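Side-chain contacts in DMATS type aromatic prenyltransferase (PDB 6ZS0), which probably catalyses the transfer of a dimethylallyl group to C5 of the indole ring of tryptophan, as a prenyltransferase with the ABBA-barrel fold: residues A[293-297]-A[298-302]; A[8-11]-A[12-15]. One frame throughout, in Å; residues are numbered along the deposited sequence.

Contact 1: A[293-297]-A[298-302]; sequences TVLHH and HGMDA
Leu295 spreads its two methyls between Met300 and Ala302. CD2 meets the methyl CE of Met300 at 4.0 Å, the two side chains crossing at about a right angle, while CD1 lies 3.7 Å from CB of Ala302. Met300 runs straight to its sulfur and then bends at chi3 (-74°), which turns CE toward CD2 of Leu295. The ring of His296 presents its edge to Met300 O, which lies in the ring plane 3.3 Å from His296 CD2. On another side of the helix, Val294 and His298 lie side by side and point the same way, CG1 of Val294 being 4.1 Å from CD2 of the imidazole.

These contacts surround a Schellman motif that ends helix 284-297, with Gly299, at positive phi, as its C-prime residue. Met300 N bonds to Leu295 O at 3.0 Å and Gly299 N to His296 O at 3.1 Å. Leu295 O also accepts from His298 N, itself weakly bonded to Val294 O, and its two donors reach it from opposite faces of its carbonyl plane. Replacing Leu295 by an alanine would probably leave the Met300 methyl and Ala302 CB without their apolar partner and open a gap beside the helix end.

Leu295 and Met300 both rest on Phe70 of strand 64-70 and Val339 of strand 338-344, and Val294 also touches Phe235 of helix 229-240. Asp301 OD1 is hydrogen-bonded to the hydroxyl of Ser303, and the carboxylate also caps a backbone N at the turn into helix 303-312.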
ATOM      1  N   THR A 293      -1.165   0.699 -20.526  1.00 25.60           N
ATOM      2  CA  THR A 293      -2.274   1.496 -21.131  1.00 26.10           C
ATOM      3  C   THR A 293      -2.637   2.670 -20.214  1.00 26.30           C
ATOM      4  O   THR A 293      -2.783   3.793 -20.711  1.00 26.31           O
ATOM      5  CB  THR A 293      -3.498   0.633 -21.435  1.00 26.64           C
ATOM      6  OG1 THR A 293      -3.073  -0.402 -22.323  1.00 27.37           O
ATOM      7  CG2 THR A 293      -4.634   1.430 -22.042  1.00 26.77           C
ATOM      8  N   VAL A 294      -2.779   2.440 -18.916  1.00 25.15           N
ATOM      9  CA  VAL A 294      -3.138   3.524 -17.954  1.00 25.77           C
ATOM     10  C   VAL A 294      -2.037   4.584 -17.959  1.00 26.71           C
ATOM     11  O   VAL A 294      -2.353   5.801 -17.970  1.00 27.45           O
ATOM     12  CB  VAL A 294      -3.364   2.975 -16.537  1.00 25.61           C
ATOM     13  CG1 VAL A 294      -3.594   4.107 -15.545  1.00 25.50           C
ATOM     14  CG2 VAL A 294      -4.527   1.986 -16.512  1.00 25.82           C
ATOM     15  N   LEU A 295      -0.783   4.151 -17.912  1.00 27.07           N
ATOM     16  CA  LEU A 295       0.362   5.078 -17.890  1.00 26.67           C
ATOM     17  C   LEU A 295       0.337   5.929 -19.166  1.00 27.88           C
ATOM     18  O   LEU A 295       0.421   7.197 -19.057  1.00 27.76           O
ATOM     19  CB  LEU A 295       1.653   4.270 -17.759  1.00 26.78           C
ATOM     20  CG  LEU A 295       1.915   3.700 -16.371  1.00 26.33           C
ATOM     21  CD1 LEU A 295       3.057   2.694 -16.426  1.00 26.55           C
ATOM     22  CD2 LEU A 295       2.236   4.813 -15.383  1.00 26.56           C
ATOM     23  N   HIS A 296       0.156   5.287 -20.316  1.00 28.40           N
ATOM     24  CA  HIS A 296       0.130   5.980 -21.636  1.00 30.82           C
ATOM     25  C   HIS A 296      -0.999   7.027 -21.651  1.00 32.73           C
ATOM     26  O   HIS A 296      -0.754   8.162 -22.155  1.00 34.09           O
ATOM     27  CB  HIS A 296       0.043   4.954 -22.768  1.00 30.38           C
ATOM     28  CG  HIS A 296       1.286   4.138 -22.927  1.00 30.20           C
ATOM     29  ND1 HIS A 296       1.316   2.969 -23.669  1.00 30.08           N
ATOM     30  CD2 HIS A 296       2.516   4.276 -22.404  1.00 30.36           C
ATOM     31  CE1 HIS A 296       2.507   2.454 -23.633  1.00 29.54           C
ATOM     32  NE2 HIS A 296       3.275   3.236 -22.866  1.00 30.98           N
ATOM     33  N   HIS A 297      -2.148   6.722 -21.047  1.00 34.84           N
ATOM     34  CA  HIS A 297      -3.362   7.590 -21.031  1.00 37.64           C
ATOM     35  C   HIS A 297      -3.121   8.832 -20.158  1.00 38.06           C
ATOM     36  O   HIS A 297      -3.823   9.834 -20.352  1.00 38.36           O
ATOM     37  CB  HIS A 297      -4.594   6.783 -20.590  1.00 39.70           C
ATOM     38  CG  HIS A 297      -5.084   5.821 -21.623  1.00 42.71           C
ATOM     39  ND1 HIS A 297      -6.331   5.211 -21.549  1.00 44.68           N
ATOM     40  CD2 HIS A 297      -4.510   5.374 -22.765  1.00 45.11           C
ATOM     41  CE1 HIS A 297      -6.499   4.427 -22.598  1.00 45.59           C
ATOM     42  NE2 HIS A 297      -5.390   4.515 -23.365  1.00 46.54           N
ATOM     43  N   HIS A 298      -2.162   8.770 -19.240  1.00 37.93           N
ATOM     44  CA  HIS A 298      -1.819   9.878 -18.306  1.00 38.25           C
ATOM     45  C   HIS A 298      -0.429  10.423 -18.635  1.00 38.56           C
ATOM     46  O   HIS A 298       0.173  11.055 -17.741  1.00 39.83           O
ATOM     47  CB  HIS A 298      -1.992   9.397 -16.853  1.00 37.60           C
ATOM     48  CG  HIS A 298      -3.423   9.183 -16.506  1.00 37.02           C
ATOM     49  ND1 HIS A 298      -4.260  10.230 -16.186  1.00 37.81           N
ATOM     50  CD2 HIS A 298      -4.181   8.069 -16.476  1.00 36.56           C
ATOM     51  CE1 HIS A 298      -5.478   9.774 -15.972  1.00 37.32           C
ATOM     52  NE2 HIS A 298      -5.463   8.454 -16.161  1.00 37.37           N
ATOM     53  N   GLY A 299       0.057  10.151 -19.853  1.00 38.98           N
ATOM     54  CA  GLY A 299       1.214  10.806 -20.479  1.00 39.89           C
ATOM     55  C   GLY A 299       2.546  10.316 -19.954  1.00 39.79           C
ATOM     56  O   GLY A 299       3.472  11.135 -19.911  1.00 40.65           O
ATOM     57  N   MET A 300       2.669   9.035 -19.602  1.00 38.79           N
ATOM     58  CA  MET A 300       3.885   8.503 -18.915  1.00 38.45           C
ATOM     59  C   MET A 300       4.390   7.259 -19.641  1.00 38.60           C
ATOM     60  O   MET A 300       3.578   6.582 -20.283  1.00 37.88           O
ATOM     61  CB  MET A 300       3.602   8.206 -17.437  1.00 38.19           C
ATOM     62  CG  MET A 300       3.320   9.494 -16.686  1.00 38.43           C
ATOM     63  SD  MET A 300       2.944   9.340 -14.954  1.00 37.38           S
ATOM     64  CE  MET A 300       1.277   8.670 -15.023  1.00 35.45           C
ATOM     65  N   ASP A 301       5.697   7.014 -19.563  1.00 38.95           N
ATOM     66  CA  ASP A 301       6.369   5.815 -20.129  1.00 39.51           C
ATOM     67  C   ASP A 301       6.229   4.647 -19.155  1.00 37.06           C
ATOM     68  O   ASP A 301       6.305   4.903 -17.952  1.00 37.38           O
ATOM     69  CB  ASP A 301       7.858   6.067 -20.373  1.00 42.02           C
ATOM     70  CG  ASP A 301       8.644   4.794 -20.647  1.00 42.72           C
ATOM     71  OD1 ASP A 301       9.554   4.476 -19.864  1.00 44.02           O
ATOM     72  OD2 ASP A 301       8.321   4.122 -21.602  1.00 46.03           O
ATOM     73  N   ALA A 302       6.109   3.423 -19.679  1.00 34.34           N
ATOM     74  CA  ALA A 302       5.861   2.177 -18.915  1.00 32.57           C
ATOM     75  C   ALA A 302       7.096   1.255 -18.863  1.00 31.51           C
ATOM     76  O   ALA A 302       7.032   0.256 -18.163  1.00 30.59           O
ATOM     77  CB  ALA A 302       4.695   1.467 -19.535  1.00 32.32           C
TER

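Contact 2: A[8-11]-A[12-15]; sequences SFTG and GQLR
Phe9 holds CG anti to the backbone N (chi1 179°), which swings its ring along the helix toward the next turn, where Gln13 comes to meet it. Gln13 places CG beside its own N (chi1 -71°) and continues extended, sending its amide back to the phenyl ring. Phe9 CE1 stands over the flat face of the Gln13 amide, 3.4 Å from both OE1 and NE2. Ring and amide planes are inclined by 54°, so the two groups meet aslant, without a parallel stack. The methyl CG2 of Thr10 borders the same amide, 4.2 Å from Gln13 OE1.

Both ends of this buried amide have partners elsewhere: OE1 is hydrogen-bonded to the hydroxyl of Ser345 and NE2 to the carbonyl of Leu312. These two bonds would fix which way the amide is flipped against the phenyl ring. Arg15 lays its aliphatic stem beside the preceding turn, CG standing 3.3 Å from Gly11 O.

Regular alpha-helical bonding underlies these contacts, each amide from Gly12 to Arg15 donating to the carbonyl four residues earlier; Gln13 N reaches Phe9 O at 3.1 Å and Arg15 N reaches Gly11 O at 2.9 Å. Gly11 and Gly12 leave this part of the helix surface without side chains.

Helix 6-20 uses these residues to join several elements. Arg15 packs on Val28, Glu29 and Ala32 of helix 25-39, and Thr10 touches Leu35 of that helix. Phe9 lies against Leu47 and Ala347 in loops, while Gln13 and Leu14 meet Phe66 of barrel strand 64-70.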
ATOM      1  N   SER A   8      17.057 -11.124   3.529  1.00 16.16           N
ATOM      2  CA  SER A   8      17.959 -11.172   2.358  1.00 16.62           C
ATOM      3  C   SER A   8      17.112 -11.086   1.095  1.00 16.41           C
ATOM      4  O   SER A   8      17.502 -10.385   0.141  1.00 17.23           O
ATOM      5  CB  SER A   8      18.857 -12.376   2.364  1.00 16.93           C
ATOM      6  OG  SER A   8      18.157 -13.581   2.097  1.00 17.45           O
ATOM      7  N   PHE A   9      15.969 -11.763   1.066  1.00 16.05           N
ATOM      8  CA  PHE A   9      15.135 -11.864  -0.143  1.00 16.52           C
ATOM      9  C   PHE A   9      14.457 -10.515  -0.409  1.00 16.00           C
ATOM     10  O   PHE A   9      14.559  -9.988  -1.539  1.00 16.34           O
ATOM     11  CB  PHE A   9      14.121 -12.998  -0.009  1.00 16.76           C
ATOM     12  CG  PHE A   9      13.224 -13.144  -1.207  1.00 17.58           C
ATOM     13  CD1 PHE A   9      12.004 -12.494  -1.267  1.00 17.97           C
ATOM     14  CD2 PHE A   9      13.593 -13.947  -2.272  1.00 18.60           C
ATOM     15  CE1 PHE A   9      11.169 -12.640  -2.369  1.00 18.46           C
ATOM     16  CE2 PHE A   9      12.752 -14.095  -3.365  1.00 19.51           C
ATOM     17  CZ  PHE A   9      11.545 -13.444  -3.415  1.00 19.43           C
ATOM     18  N   THR A  10      13.783  -9.946   0.581  1.00 15.69           N
ATOM     19  CA  THR A  10      13.043  -8.658   0.396  1.00 15.39           C
ATOM     20  C   THR A  10      14.054  -7.528   0.244  1.00 15.82           C
ATOM     21  O   THR A  10      13.757  -6.571  -0.469  1.00 16.41           O
ATOM     22  CB  THR A  10      12.032  -8.398   1.512  1.00 15.01           C
ATOM     23  OG1 THR A  10      12.687  -8.223   2.777  1.00 14.82           O
ATOM     24  CG2 THR A  10      10.978  -9.483   1.585  1.00 14.98           C
ATOM     25  N   GLY A  11      15.212  -7.669   0.854  1.00 15.82           N
ATOM     26  CA  GLY A  11      16.315  -6.690   0.732  1.00 16.54           C
ATOM     27  C   GLY A  11      16.870  -6.666  -0.660  1.00 17.30           C
ATOM     28  O   GLY A  11      17.095  -5.562  -1.199  1.00 17.64           O
ATOM     29  N   GLY A  12      17.074  -7.836  -1.261  1.00 17.65           N
ATOM     30  CA  GLY A  12      17.504  -7.970  -2.649  1.00 18.37           C
ATOM     31  C   GLY A  12      16.498  -7.310  -3.564  1.00 18.20           C
ATOM     32  O   GLY A  12      16.894  -6.567  -4.470  1.00 18.74           O
ATOM     33  N   GLN A  13      15.205  -7.522  -3.307  1.00 17.58           N
ATOM     34  CA  GLN A  13      14.136  -6.898  -4.108  1.00 17.50           C
ATOM     35  C   GLN A  13      14.201  -5.382  -3.941  1.00 17.65           C
ATOM     36  O   GLN A  13      14.066  -4.687  -4.931  1.00 17.69           O
ATOM     37  CB  GLN A  13      12.773  -7.461  -3.714  1.00 16.98           C
ATOM     38  CG  GLN A  13      12.576  -8.901  -4.172  1.00 17.09           C
ATOM     39  CD  GLN A  13      11.268  -9.477  -3.715  1.00 16.57           C
ATOM     40  OE1 GLN A  13      10.834  -9.261  -2.580  1.00 16.32           O
ATOM     41  NE2 GLN A  13      10.583 -10.137  -4.643  1.00 16.25           N
ATOM     42  N   LEU A  14      14.367  -4.882  -2.715  1.00 18.02           N
ATOM     43  CA  LEU A  14      14.405  -3.425  -2.463  1.00 18.10           C
ATOM     44  C   LEU A  14      15.569  -2.831  -3.267  1.00 19.07           C
ATOM     45  O   LEU A  14      15.380  -1.798  -3.911  1.00 19.40           O
ATOM     46  CB  LEU A  14      14.525  -3.150  -0.965  1.00 18.05           C
ATOM     47  CG  LEU A  14      14.528  -1.664  -0.575  1.00 18.40           C
ATOM     48  CD1 LEU A  14      13.961  -1.466   0.827  1.00 18.57           C
ATOM     49  CD2 LEU A  14      15.924  -1.060  -0.685  1.00 19.01           C
ATOM     50  N   ARG A  15      16.721  -3.482  -3.241  1.00 19.95           N
ATOM     51  CA  ARG A  15      17.937  -2.978  -3.911  1.00 21.72           C
ATOM     52  C   ARG A  15      17.726  -2.928  -5.419  1.00 21.61           C
ATOM     53  O   ARG A  15      18.082  -1.879  -6.037  1.00 22.10           O
ATOM     54  CB  ARG A  15      19.134  -3.849  -3.561  1.00 23.39           C
ATOM     55  CG  ARG A  15      19.604  -3.700  -2.126  1.00 24.90           C
ATOM     56  CD  ARG A  15      20.727  -4.687  -1.865  1.00 26.95           C
ATOM     57  NE  ARG A  15      21.074  -4.692  -0.447  1.00 29.37           N
ATOM     58  CZ  ARG A  15      21.904  -3.833   0.138  1.00 31.90           C
ATOM     59  NH1 ARG A  15      22.154  -3.930   1.439  1.00 33.07           N
ATOM     60  NH2 ARG A  15      22.495  -2.896  -0.575  1.00 33.18           N
TER

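Both contacts are partly buried and lie in the helical layer outside the barrel, with centres 27 Å apart and nearest atoms about 16 Å apart. Strand 64-70 is common to them: contact 1 touches it through Phe70, contact 2 through Val64 and Phe66. Contact 1 also leans on strand 338-344, and contact 2 reaches Ser345, just past the end of that strand. Their chemistry follows their places. Contact 1 closes a helix, joining buried or partly exposed apolar side chains beside a glycine turn, with exposed histidines at the helix end. Contact 2 lies within a continuing helix, where a buried amide is bonded to other parts of the chain.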